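Local coordinates for PelD (Pseudomonas aeruginosa, PDB 4EU0), which binds cyclic di-GMP through its degenerate GGDEF domain, as an effector involved in pellicle formation, at residues Arg53-Gln58 and Leu75-Leu80; Ala164-Gln169 and Leu212-Arg217; Ala185-Phe190 and Leu228-Leu233. One frame throughout, in Å; residues are numbered along the deposited sequence.

In the fold
Contact 1 comes first along the chain and stands alone within the GAF domain, joining the loop between strands 43-48 and 61-63 to helix 74-82. Contacts 2 and 3 both belong to the GGDEF-like domain, and their centres lie about 32 and 36 Å from that of contact 1. The centres of contacts 2 and 3 are only about 10 Å apart, and their segments alternate in sequence. Strands 214-219 and 225-231, one from each contact, are neighbours in a single antiparallel sheet; helix 162-181 packs on it, and strand 185-192 pairs with 225-231 on its other side. D213, just before one strand, and L231, at the end of the next, both touch the bound cyclic di-GMP.

Contact 1 (Arg53-Gln58 and Leu75-Leu80); sequences RTPEPQ and LVRTCL
R53 is joined to helix 74-82 at both ends, by its backbone carbonyl and by its guanidinium. R53 O accepts a nearly straight bond from R77 NH1 (3.0 Å, 171° at the hydrogen); the oxygen lies in the plane of the R77 guanidinium and the donor in the carbonyl plane. R77 reaches it because its chain bends at both chi2 and chi3 (-41° and -57°), curling the guanidinium back to the loop. The extended side chain of R53 lays CD 3.2 Å from L80 O and offers NH1 to the same oxygen in a more bent bond, also 3.2 Å, tilted out of both planes; its NH2 has a weak bond to G115 O. T54 turns from the helix and gives OG1 to D52, its CA passing R77 NH1. P55 supplies the apolar part: its CD meets L80 CD1 at 3.5 Å and its CG meets V76 CG1 at 3.8 Å. V76 and L80 also pack on strand 117-123 of the GAF sheet. One arginine from the loop and one from the helix thus bind carbonyl oxygens, and the bond to L80 O, in the last helical turn, would probably be strengthened by the helix dipole.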
loop_
_atom_site.group_PDB
_atom_site.type_symbol
_atom_site.label_atom_id
_atom_site.label_comp_id
_atom_site.label_asym_id
_atom_site.label_seq_id
_atom_site.Cartn_x
_atom_site.Cartn_y
_atom_site.Cartn_z
ATOM N N ARG A 53 15.949 -16.458 2.693
ATOM C CA ARG A 53 15.115 -16.741 1.507
ATOM C C ARG A 53 14.900 -18.238 1.238
ATOM O O ARG A 53 14.783 -18.665 0.083
ATOM C CB ARG A 53 15.644 -16.018 0.256
ATOM C CG ARG A 53 15.551 -14.499 0.316
ATOM C CD ARG A 53 15.806 -13.874 -1.050
ATOM N NE ARG A 53 15.423 -12.463 -1.086
ATOM C CZ ARG A 53 15.156 -11.772 -2.192
ATOM N NH1 ARG A 53 15.213 -12.349 -3.387
ATOM N NH2 ARG A 53 14.824 -10.493 -2.099
ATOM N N THR A 54 14.856 -19.028 2.309
ATOM C CA THR A 54 14.479 -20.439 2.213
ATOM C C THR A 54 13.127 -20.656 2.902
ATOM O O THR A 54 12.860 -20.045 3.945
ATOM C CB THR A 54 15.563 -21.381 2.798
ATOM O OG1 THR A 54 15.798 -21.069 4.176
ATOM C CG2 THR A 54 16.873 -21.251 2.024
ATOM N N PRO A 55 12.262 -21.505 2.314
ATOM C CA PRO A 55 10.906 -21.662 2.845
ATOM C C PRO A 55 10.802 -22.653 4.001
ATOM O O PRO A 55 11.539 -23.638 4.045
ATOM C CB PRO A 55 10.122 -22.185 1.639
ATOM C CG PRO A 55 11.126 -22.942 0.844
ATOM C CD PRO A 55 12.468 -22.306 1.091
ATOM N N GLU A 56 9.879 -22.384 4.920
ATOM C CA GLU A 56 9.578 -23.304 6.013
ATOM C C GLU A 56 8.497 -24.282 5.538
ATOM O O GLU A 56 7.377 -23.863 5.230
ATOM C CB GLU A 56 9.127 -22.520 7.248
ATOM C CG GLU A 56 9.038 -23.331 8.529
ATOM C CD GLU A 56 9.064 -22.465 9.775
ATOM O OE1 GLU A 56 8.633 -21.294 9.706
ATOM O OE2 GLU A 56 9.525 -22.956 10.829
ATOM N N PRO A 57 8.839 -25.585 5.454
ATOM C CA PRO A 57 7.979 -26.640 4.891
ATOM C C PRO A 57 6.604 -26.770 5.554
ATOM O O PRO A 57 5.611 -27.017 4.865
ATOM C CB PRO A 57 8.804 -27.914 5.108
ATOM C CG PRO A 57 10.211 -27.441 5.147
ATOM C CD PRO A 57 10.156 -26.117 5.850
ATOM N N GLN A 58 6.561 -26.606 6.876
ATOM C CA GLN A 58 5.319 -26.626 7.649
ATOM C C GLN A 58 4.345 -25.549 7.145
ATOM O O GLN A 58 4.622 -24.357 7.282
ATOM C CB GLN A 58 5.644 -26.400 9.131
ATOM C CG GLN A 58 4.478 -26.578 10.094
ATOM C CD GLN A 58 4.400 -27.976 10.663
ATOM O OE1 GLN A 58 4.871 -28.233 11.773
ATOM N NE2 GLN A 58 3.814 -28.895 9.902
ATOM N N LEU A 75 10.419 -24.289 -9.065
ATOM C CA LEU A 75 9.551 -23.109 -9.056
ATOM C C LEU A 75 9.696 -22.329 -7.744
ATOM O O LEU A 75 9.779 -21.097 -7.749
ATOM C CB LEU A 75 8.087 -23.506 -9.305
ATOM C CG LEU A 75 7.120 -22.438 -9.833
ATOM C CD1 LEU A 75 7.508 -21.967 -11.227
ATOM C CD2 LEU A 75 5.682 -22.963 -9.831
ATOM N N VAL A 76 9.740 -23.062 -6.634
ATOM C CA VAL A 76 9.921 -22.472 -5.307
ATOM C C VAL A 76 11.278 -21.767 -5.208
ATOM O O VAL A 76 11.373 -20.657 -4.671
ATOM C CB VAL A 76 9.776 -23.547 -4.191
ATOM C CG1 VAL A 76 10.162 -22.991 -2.826
ATOM C CG2 VAL A 76 8.354 -24.106 -4.157
ATOM N N ARG A 77 12.318 -22.405 -5.743
ATOM C CA ARG A 77 13.667 -21.839 -5.688
ATOM C C ARG A 77 13.834 -20.597 -6.559
ATOM O O ARG A 77 14.408 -19.602 -6.112
ATOM C CB ARG A 77 14.746 -22.895 -6.000
ATOM C CG ARG A 77 15.000 -23.906 -4.876
ATOM C CD ARG A 77 14.998 -23.274 -3.471
ATOM N NE ARG A 77 15.976 -22.194 -3.316
ATOM C CZ ARG A 77 15.851 -21.177 -2.464
ATOM N NH1 ARG A 77 14.790 -21.079 -1.672
ATOM N NH2 ARG A 77 16.795 -20.249 -2.401
ATOM N N THR A 78 13.318 -20.647 -7.787
ATOM C CA THR A 78 13.394 -19.499 -8.691
ATOM C C THR A 78 12.602 -18.319 -8.135
ATOM O O THR A 78 13.048 -17.182 -8.232
ATOM C CB THR A 78 12.881 -19.816 -10.114
ATOM O OG1 THR A 78 11.523 -20.266 -10.046
ATOM C CG2 THR A 78 13.740 -20.881 -10.778
ATOM N N CYS A 79 11.433 -18.606 -7.556
ATOM C CA CYS A 79 10.574 -17.584 -6.947
ATOM C C CYS A 79 11.315 -16.833 -5.848
ATOM O O CYS A 79 11.318 -15.601 -5.813
ATOM C CB CYS A 79 9.320 -18.231 -6.350
ATOM S SG CYS A 79 8.276 -17.121 -5.362
ATOM N N LEU A 80 11.937 -17.593 -4.955
ATOM C CA LEU A 80 12.604 -17.017 -3.796
ATOM C C LEU A 80 13.934 -16.346 -4.131
ATOM O O LEU A 80 14.345 -15.417 -3.441
ATOM C CB LEU A 80 12.755 -18.056 -2.677
ATOM C CG LEU A 80 11.431 -18.564 -2.082
ATOM C CD1 LEU A 80 11.679 -19.576 -0.981
ATOM C CD2 LEU A 80 10.549 -17.416 -1.576
#

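Contact 2 (Ala164-Gln169 and Leu212-Arg217); sequences AQRFSQ and LDVQLR. With C2E (9,9'-[(2R,3R,3aS,5S,7aR,9R,10R,10aS,12S,14aR)-3,5,10,12-tetrahydroxy-5,12-dioxidooctahydro-2H,7H-difuro[3,2-d:3',2'-j][1,3,7,9,2,8]tetraoxadiphosphacyclododecine-2,9-diyl]bis(2-amino-1,9-dihydro-6H-purin-6-one)), chain B.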
loop_
_atom_site.group_PDB
_atom_site.type_symbol
_atom_site.label_atom_id
_atom_site.label_comp_id
_atom_site.label_asym_id
_atom_site.label_seq_id
_atom_site.Cartn_x
_atom_site.Cartn_y
_atom_site.Cartn_z
ATOM N N ALA A 164 4.532 9.107 10.168
ATOM C CA ALA A 164 5.612 9.281 9.197
ATOM C C ALA A 164 6.068 7.940 8.601
ATOM O O ALA A 164 6.292 7.841 7.404
ATOM C CB ALA A 164 6.790 10.045 9.808
ATOM N N GLN A 165 6.188 6.912 9.436
ATOM C CA GLN A 165 6.562 5.589 8.940
ATOM C C GLN A 165 5.517 5.030 7.979
ATOM O O GLN A 165 5.849 4.491 6.920
ATOM C CB GLN A 165 6.766 4.614 10.097
ATOM C CG GLN A 165 7.809 5.021 11.090
ATOM C CD GLN A 165 8.066 3.908 12.066
ATOM O OE1 GLN A 165 8.146 2.743 11.670
ATOM N NE2 GLN A 165 8.180 4.245 13.344
ATOM N N ARG A 166 4.246 5.163 8.356
ATOM C CA ARG A 166 3.149 4.659 7.547
ATOM C C ARG A 166 3.105 5.381 6.198
ATOM O O ARG A 166 2.948 4.747 5.157
ATOM C CB ARG A 166 1.819 4.843 8.270
ATOM C CG ARG A 166 0.645 4.141 7.586
ATOM C CD ARG A 166 -0.684 4.541 8.200
ATOM N NE ARG A 166 -0.909 3.950 9.519
ATOM C CZ ARG A 166 -0.863 4.624 10.666
ATOM N NH1 ARG A 166 -0.584 5.922 10.680
ATOM N NH2 ARG A 166 -1.098 3.994 11.808
ATOM N N PHE A 167 3.241 6.703 6.243
ATOM C CA PHE A 167 3.176 7.508 5.033
ATOM C C PHE A 167 4.282 7.056 4.082
ATOM O O PHE A 167 4.018 6.824 2.911
ATOM C CB PHE A 167 3.309 9.000 5.342
ATOM C CG PHE A 167 3.090 9.868 4.143
ATOM C CD1 PHE A 167 1.807 10.282 3.806
ATOM C CD2 PHE A 167 4.164 10.243 3.338
ATOM C CE1 PHE A 167 1.598 11.072 2.675
ATOM C CE2 PHE A 167 3.959 11.025 2.207
ATOM C CZ PHE A 167 2.677 11.442 1.892
ATOM N N SER A 168 5.501 6.944 4.605
ATOM C CA SER A 168 6.665 6.503 3.840
ATOM C C SER A 168 6.442 5.139 3.184
ATOM O O SER A 168 6.671 4.961 1.981
ATOM C CB SER A 168 7.898 6.459 4.753
ATOM O OG SER A 168 9.059 6.183 4.003
ATOM N N GLN A 169 5.990 4.173 3.978
ATOM C CA GLN A 169 5.692 2.846 3.449
ATOM C C GLN A 169 4.629 2.861 2.349
ATOM O O GLN A 169 4.849 2.320 1.283
ATOM C CB GLN A 169 5.291 1.883 4.565
ATOM C CG GLN A 169 5.003 0.471 4.056
ATOM C CD GLN A 169 4.402 -0.438 5.113
ATOM O OE1 GLN A 169 4.859 -1.572 5.306
ATOM N NE2 GLN A 169 3.368 0.051 5.800
ATOM N N LEU A 212 -7.571 3.772 2.946
ATOM C CA LEU A 212 -6.121 3.591 2.902
ATOM C C LEU A 212 -5.336 4.886 2.755
ATOM O O LEU A 212 -4.108 4.869 2.787
ATOM C CB LEU A 212 -5.718 2.629 1.783
ATOM C CG LEU A 212 -6.269 1.216 1.902
ATOM C CD1 LEU A 212 -6.106 0.500 0.580
ATOM C CD2 LEU A 212 -5.561 0.474 3.037
ATOM N N ASP A 213 -6.040 6.012 2.607
ATOM C CA ASP A 213 -5.348 7.291 2.483
ATOM C C ASP A 213 -4.536 7.560 3.741
ATOM O O ASP A 213 -4.971 7.234 4.861
ATOM C CB ASP A 213 -6.314 8.448 2.275
ATOM C CG ASP A 213 -7.128 8.330 0.990
ATOM O OD1 ASP A 213 -6.915 7.408 0.167
ATOM O OD2 ASP A 213 -8.007 9.194 0.806
ATOM N N VAL A 214 -3.358 8.146 3.551
ATOM C CA VAL A 214 -2.488 8.514 4.657
ATOM C C VAL A 214 -2.032 9.956 4.511
ATOM O O VAL A 214 -1.895 10.475 3.384
ATOM C CB VAL A 214 -1.259 7.565 4.812
ATOM C CG1 VAL A 214 -1.709 6.183 5.308
ATOM C CG2 VAL A 214 -0.478 7.429 3.504
ATOM N N GLN A 215 -1.819 10.595 5.656
ATOM C CA GLN A 215 -1.473 12.006 5.692
ATOM C C GLN A 215 -0.208 12.278 6.474
ATOM O O GLN A 215 0.132 11.542 7.405
ATOM C CB GLN A 215 -2.609 12.809 6.335
ATOM C CG GLN A 215 -3.961 12.600 5.700
ATOM C CD GLN A 215 -5.013 13.444 6.376
ATOM O OE1 GLN A 215 -4.824 13.874 7.515
ATOM N NE2 GLN A 215 -6.113 13.698 5.680
ATOM N N LEU A 216 0.454 13.372 6.111
ATOM C CA LEU A 216 1.599 13.898 6.839
ATOM C C LEU A 216 1.390 15.377 7.128
ATOM O O LEU A 216 1.093 16.162 6.222
ATOM C CB LEU A 216 2.889 13.741 6.029
ATOM C CG LEU A 216 3.918 12.650 6.295
ATOM C CD1 LEU A 216 5.289 13.097 5.783
ATOM C CD2 LEU A 216 3.992 12.288 7.774
ATOM N N ARG A 217 1.551 15.749 8.395
ATOM C CA ARG A 217 1.428 17.139 8.828
ATOM C C ARG A 217 2.829 17.715 8.960
ATOM O O ARG A 217 3.624 17.253 9.793
ATOM C CB ARG A 217 0.685 17.218 10.167
ATOM C CG ARG A 217 -0.636 16.444 10.192
ATOM C CD ARG A 217 -1.096 16.078 11.611
ATOM N NE ARG A 217 -0.111 15.270 12.338
ATOM C CZ ARG A 217 -0.338 14.659 13.500
ATOM N NH1 ARG A 217 -1.532 14.732 14.079
ATOM N NH2 ARG A 217 0.631 13.961 14.081
HETATM P P1 C2E B . -18.351 9.999 -2.280
HETATM O O2P C2E B . -19.121 11.106 -2.967
HETATM O O1P C2E B . -17.943 10.173 -0.840
HETATM O "O5'" C2E B . -17.046 9.656 -3.133
HETATM C "C5'" C2E B . -17.085 9.484 -4.548
HETATM C "C4'" C2E B . -15.765 8.921 -5.065
HETATM O "O4'" C2E B . -14.725 9.906 -4.946
HETATM C "C3'" C2E B . -15.249 7.690 -4.328
HETATM O "O3'" C2E B . -15.730 6.441 -4.841
HETATM C "C2'" C2E B . -13.761 7.795 -4.539
HETATM O "O2'" C2E B . -13.451 7.346 -5.862
HETATM C "C1'" C2E B . -13.524 9.289 -4.487
HETATM N N9 C2E B . -13.233 9.727 -3.092
HETATM C C8 C2E B . -14.028 10.479 -2.311
HETATM N N7 C2E B . -13.453 10.702 -1.099
HETATM C C5 C2E B . -12.258 10.085 -1.125
HETATM C C6 C2E B . -11.143 9.905 -0.184
HETATM O O6 C2E B . -11.203 10.467 1.043
HETATM N N1 C2E B . -10.072 9.182 -0.580
HETATM C C2 C2E B . -9.992 8.592 -1.804
HETATM N N2 C2E B . -8.882 7.880 -2.098
HETATM N N3 C2E B . -10.990 8.715 -2.723
HETATM C C4 C2E B . -12.116 9.431 -2.438
HETATM P P11 C2E B . -15.823 5.162 -3.866
HETATM O O21 C2E B . -16.229 3.948 -4.685
HETATM O O11 C2E B . -14.611 5.053 -2.964
HETATM O O5A C2E B . -17.090 5.539 -2.958
HETATM C C5A C2E B . -18.360 5.795 -3.555
HETATM C C4A C2E B . -19.319 6.247 -2.473
HETATM O O4A C2E B . -19.383 5.278 -1.425
HETATM C C3A C2E B . -18.839 7.505 -1.779
HETATM O O3A C2E B . -19.246 8.678 -2.450
HETATM C C2A C2E B . -19.450 7.415 -0.405
HETATM O O2A C2E B . -20.824 7.827 -0.442
HETATM C C1A C2E B . -19.374 5.925 -0.149
HETATM N N91 C2E B . -18.127 5.605 0.599
HETATM C C81 C2E B . -17.017 5.015 0.117
HETATM N N71 C2E B . -16.077 4.863 1.085
HETATM C C51 C2E B . -16.592 5.372 2.222
HETATM C C61 C2E B . -16.147 5.537 3.627
HETATM O O61 C2E B . -14.920 5.121 4.033
HETATM N N11 C2E B . -16.997 6.122 4.501
HETATM C C21 C2E B . -18.230 6.552 4.131
HETATM N N21 C2E B . -19.030 7.128 5.063
HETATM N N31 C2E B . -18.699 6.425 2.863
HETATM C C41 C2E B . -17.940 5.856 1.892
#
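F167 meets the strand with a ring face and a ring edge at once. Over one face sits L216, whose CG is 4.0 Å from the ring centroid and 26° off the normal, a CH-pi contact displaced toward the rim at F167 CG. The edge is turned to the backbone, F167 CE1 approaching V214 O at 3.6 Å, while V214 CG2 comes from the side of the ring opposite L216 and touches F167 CD1 at 3.7 Å. A chi1 of -173° holds the ring carbon opposite the backbone nitrogen and sends the ring out from helix 162-181 to the sheet. The other valine methyl, V214 CG1, goes to the aliphatic stem of R166, 3.5 Å from R166 CD. R166 then bends at chi3, and its NH1 forms a salt bridge with D163. One turn before F167, A164 CA rests 3.7 Å from L216 CD2. The packing is that of an alpha/beta layer: the helix lies across an edge strand of the antiparallel sheet of the GGDEF-like domain, at 126° to it, and F167 also reaches L228 and L230 on the next strand. Just before this strand, D213 closes an RxxD sequence begun by R210, the signature of the inhibitory site of GGDEF proteins. Its carboxylate meets the Watson-Crick edge of one guanine of cyclic di-GMP: D213 OD1 accepts N2 at 3.0 Å, and D213 OD2 accepts N1 at a doubtfully short distance. The ligand is also hydrogen-bonded to R210, T234 and R245.

Contact 3 (Ala185-Phe190 and Leu228-Leu233); sequences ACLYAF and LVLLPL. With C2E (9,9'-[(2R,3R,3aS,5S,7aR,9R,10R,10aS,12S,14aR)-3,5,10,12-tetrahydroxy-5,12-dioxidooctahydro-2H,7H-difuro[3,2-d:3',2'-j][1,3,7,9,2,8]tetraoxadiphosphacyclododecine-2,9-diyl]bis(2-amino-1,9-dihydro-6H-purin-6-one)), chain B.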
loop_
_atom_site.group_PDB
_atom_site.type_symbol
_atom_site.label_atom_id
_atom_site.label_comp_id
_atom_site.label_asym_id
_atom_site.label_seq_id
_atom_site.Cartn_x
_atom_site.Cartn_y
_atom_site.Cartn_z
ATOM N N ALA A 185 -2.367 6.374 -8.386
ATOM C CA ALA A 185 -2.448 6.971 -7.059
ATOM C C ALA A 185 -2.233 8.465 -7.215
ATOM O O ALA A 185 -1.689 8.908 -8.226
ATOM C CB ALA A 185 -1.388 6.379 -6.131
ATOM N N CYS A 186 -2.656 9.235 -6.212
ATOM C CA CYS A 186 -2.527 10.683 -6.250
ATOM C C CYS A 186 -1.936 11.182 -4.945
ATOM O O CYS A 186 -2.320 10.705 -3.874
ATOM C CB CYS A 186 -3.906 11.321 -6.430
ATOM S SG CYS A 186 -3.853 13.047 -6.935
ATOM N N LEU A 187 -1.014 12.135 -5.046
ATOM C CA LEU A 187 -0.538 12.892 -3.896
ATOM C C LEU A 187 -1.112 14.298 -3.956
ATOM O O LEU A 187 -0.971 14.984 -4.972
ATOM C CB LEU A 187 0.990 13.025 -3.910
ATOM C CG LEU A 187 1.912 12.349 -2.903
ATOM C CD1 LEU A 187 3.346 12.888 -3.103
ATOM C CD2 LEU A 187 1.450 12.508 -1.449
ATOM N N TYR A 188 -1.753 14.727 -2.876
ATOM C CA TYR A 188 -2.135 16.122 -2.744
ATOM C C TYR A 188 -1.292 16.776 -1.669
ATOM O O TYR A 188 -1.026 16.175 -0.626
ATOM C CB TYR A 188 -3.600 16.250 -2.338
ATOM C CG TYR A 188 -4.594 16.101 -3.472
ATOM C CD1 TYR A 188 -4.853 17.158 -4.330
ATOM C CD2 TYR A 188 -5.312 14.913 -3.651
ATOM C CE1 TYR A 188 -5.783 17.035 -5.375
ATOM C CE2 TYR A 188 -6.247 14.774 -4.694
ATOM C CZ TYR A 188 -6.472 15.842 -5.544
ATOM O OH TYR A 188 -7.385 15.746 -6.563
ATOM N N ALA A 189 -0.896 18.014 -1.923
ATOM C CA ALA A 189 -0.271 18.833 -0.888
ATOM C C ALA A 189 -1.139 20.053 -0.694
ATOM O O ALA A 189 -1.353 20.813 -1.643
ATOM C CB ALA A 189 1.121 19.231 -1.302
ATOM N N PHE A 190 -1.644 20.242 0.522
ATOM C CA PHE A 190 -2.414 21.434 0.844
ATOM C C PHE A 190 -1.523 22.388 1.614
ATOM O O PHE A 190 -1.160 22.117 2.760
ATOM C CB PHE A 190 -3.675 21.078 1.643
ATOM C CG PHE A 190 -4.605 20.144 0.924
ATOM C CD1 PHE A 190 -5.558 20.637 0.044
ATOM C CD2 PHE A 190 -4.552 18.770 1.144
ATOM C CE1 PHE A 190 -6.424 19.780 -0.643
ATOM C CE2 PHE A 190 -5.428 17.898 0.477
ATOM C CZ PHE A 190 -6.363 18.400 -0.413
ATOM N N LEU A 228 0.185 16.818 3.568
ATOM C CA LEU A 228 0.321 15.895 2.457
ATOM C C LEU A 228 -0.705 14.796 2.619
ATOM O O LEU A 228 -0.883 14.259 3.717
ATOM C CB LEU A 228 1.704 15.266 2.504
ATOM C CG LEU A 228 2.517 14.948 1.265
ATOM C CD1 LEU A 228 2.276 15.911 0.093
ATOM C CD2 LEU A 228 3.984 14.946 1.739
ATOM N N VAL A 229 -1.390 14.461 1.537
ATOM C CA VAL A 229 -2.321 13.333 1.550
ATOM C C VAL A 229 -2.029 12.429 0.368
ATOM O O VAL A 229 -2.081 12.866 -0.774
ATOM C CB VAL A 229 -3.811 13.767 1.474
ATOM C CG1 VAL A 229 -4.710 12.552 1.681
ATOM C CG2 VAL A 229 -4.125 14.841 2.514
ATOM N N LEU A 230 -1.746 11.161 0.655
ATOM C CA LEU A 230 -1.612 10.153 -0.394
ATOM C C LEU A 230 -2.918 9.367 -0.525
ATOM O O LEU A 230 -3.497 8.913 0.464
ATOM C CB LEU A 230 -0.454 9.197 -0.076
ATOM C CG LEU A 230 -0.289 8.009 -1.035
ATOM C CD1 LEU A 230 0.291 8.447 -2.386
ATOM C CD2 LEU A 230 0.579 6.913 -0.404
ATOM N N LEU A 231 -3.370 9.209 -1.765
ATOM C CA LEU A 231 -4.539 8.423 -2.094
ATOM C C LEU A 231 -4.111 7.183 -2.877
ATOM O O LEU A 231 -4.043 7.223 -4.112
ATOM C CB LEU A 231 -5.494 9.254 -2.967
ATOM C CG LEU A 231 -6.159 10.499 -2.357
ATOM C CD1 LEU A 231 -5.157 11.627 -2.098
ATOM C CD2 LEU A 231 -7.236 10.954 -3.344
ATOM N N PRO A 232 -3.817 6.074 -2.169
ATOM C CA PRO A 232 -3.365 4.867 -2.874
ATOM C C PRO A 232 -4.480 4.226 -3.684
ATOM O O PRO A 232 -5.659 4.384 -3.357
ATOM C CB PRO A 232 -2.962 3.924 -1.726
ATOM C CG PRO A 232 -2.742 4.828 -0.536
ATOM C CD PRO A 232 -3.816 5.870 -0.713
ATOM N N LEU A 233 -4.098 3.507 -4.738
ATOM C CA LEU A 233 -5.039 2.710 -5.521
ATOM C C LEU A 233 -6.292 3.505 -5.900
ATOM O O LEU A 233 -7.397 3.024 -5.767
ATOM C CB LEU A 233 -5.423 1.435 -4.755
ATOM C CG LEU A 233 -4.253 0.543 -4.341
ATOM C CD1 LEU A 233 -4.710 -0.553 -3.398
ATOM C CD2 LEU A 233 -3.597 -0.064 -5.569
HETATM P P1 C2E B . -18.351 9.999 -2.280
HETATM O O2P C2E B . -19.121 11.106 -2.967
HETATM O O1P C2E B . -17.943 10.173 -0.840
HETATM O "O5'" C2E B . -17.046 9.656 -3.133
HETATM C "C5'" C2E B . -17.085 9.484 -4.548
HETATM C "C4'" C2E B . -15.765 8.921 -5.065
HETATM O "O4'" C2E B . -14.725 9.906 -4.946
HETATM C "C3'" C2E B . -15.249 7.690 -4.328
HETATM O "O3'" C2E B . -15.730 6.441 -4.841
HETATM C "C2'" C2E B . -13.761 7.795 -4.539
HETATM O "O2'" C2E B . -13.451 7.346 -5.862
HETATM C "C1'" C2E B . -13.524 9.289 -4.487
HETATM N N9 C2E B . -13.233 9.727 -3.092
HETATM C C8 C2E B . -14.028 10.479 -2.311
HETATM N N7 C2E B . -13.453 10.702 -1.099
HETATM C C5 C2E B . -12.258 10.085 -1.125
HETATM C C6 C2E B . -11.143 9.905 -0.184
HETATM O O6 C2E B . -11.203 10.467 1.043
HETATM N N1 C2E B . -10.072 9.182 -0.580
HETATM C C2 C2E B . -9.992 8.592 -1.804
HETATM N N2 C2E B . -8.882 7.880 -2.098
HETATM N N3 C2E B . -10.990 8.715 -2.723
HETATM C C4 C2E B . -12.116 9.431 -2.438
HETATM P P11 C2E B . -15.823 5.162 -3.866
HETATM O O21 C2E B . -16.229 3.948 -4.685
HETATM O O11 C2E B . -14.611 5.053 -2.964
HETATM O O5A C2E B . -17.090 5.539 -2.958
HETATM C C5A C2E B . -18.360 5.795 -3.555
HETATM C C4A C2E B . -19.319 6.247 -2.473
HETATM O O4A C2E B . -19.383 5.278 -1.425
HETATM C C3A C2E B . -18.839 7.505 -1.779
HETATM O O3A C2E B . -19.246 8.678 -2.450
HETATM C C2A C2E B . -19.450 7.415 -0.405
HETATM O O2A C2E B . -20.824 7.827 -0.442
HETATM C C1A C2E B . -19.374 5.925 -0.149
HETATM N N91 C2E B . -18.127 5.605 0.599
HETATM C C81 C2E B . -17.017 5.015 0.117
HETATM N N71 C2E B . -16.077 4.863 1.085
HETATM C C51 C2E B . -16.592 5.372 2.222
HETATM C C61 C2E B . -16.147 5.537 3.627
HETATM O O61 C2E B . -14.920 5.121 4.033
HETATM N N11 C2E B . -16.997 6.122 4.501
HETATM C C21 C2E B . -18.230 6.552 4.131
HETATM N N21 C2E B . -19.030 7.128 5.063
HETATM N N31 C2E B . -18.699 6.425 2.863
HETATM C C41 C2E B . -17.940 5.856 1.892
#
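L231 and C186 form a hydrogen-bonded antiparallel pair, and the side chain of L231 spans the distance from that pair to the bound nucleotide. Its CB lies 3.6 Å from C186 O and beside C186 CB, on the same face of the sheet. CB and CG of L231 both lie 3.8 Å from N2 of cyclic di-GMP. There the two methyls part. CD1 turns back over the neighbouring strand, meeting C186 O at 3.5 Å and the edge of the tyrosine ring, in its plane, at Y188 CD2, 3.6 Å. CD2 goes to the ligand, 3.7 Å from the same N2. Chi1 of -65° swings CG into place, and chi2 of 69° turns CD1 to Y188 and CD2 to the base. Y188, pinned through OH to S239 O, stands on this face too and meets the ring of Y242 on helix 236-253. Farther along, V229 CG2 touches the ring edge of F190. The other face carries L187, L228, L230 and A189: L187 CD2 nestles at L228 CG, and both residues reach F167 of helix 162-181. Four backbone bonds join the strands; Y188 N to V229 O and V229 N to Y188 O are both 2.8 Å, while C186 N to L231 O is longer at 3.2 Å. Two central strands paired antiparallel, with helices packed on both faces, are typical of the alpha/beta core of a GGDEF-like domain, and here the end of strand 225-231 forms one wall of the cyclic di-GMP site.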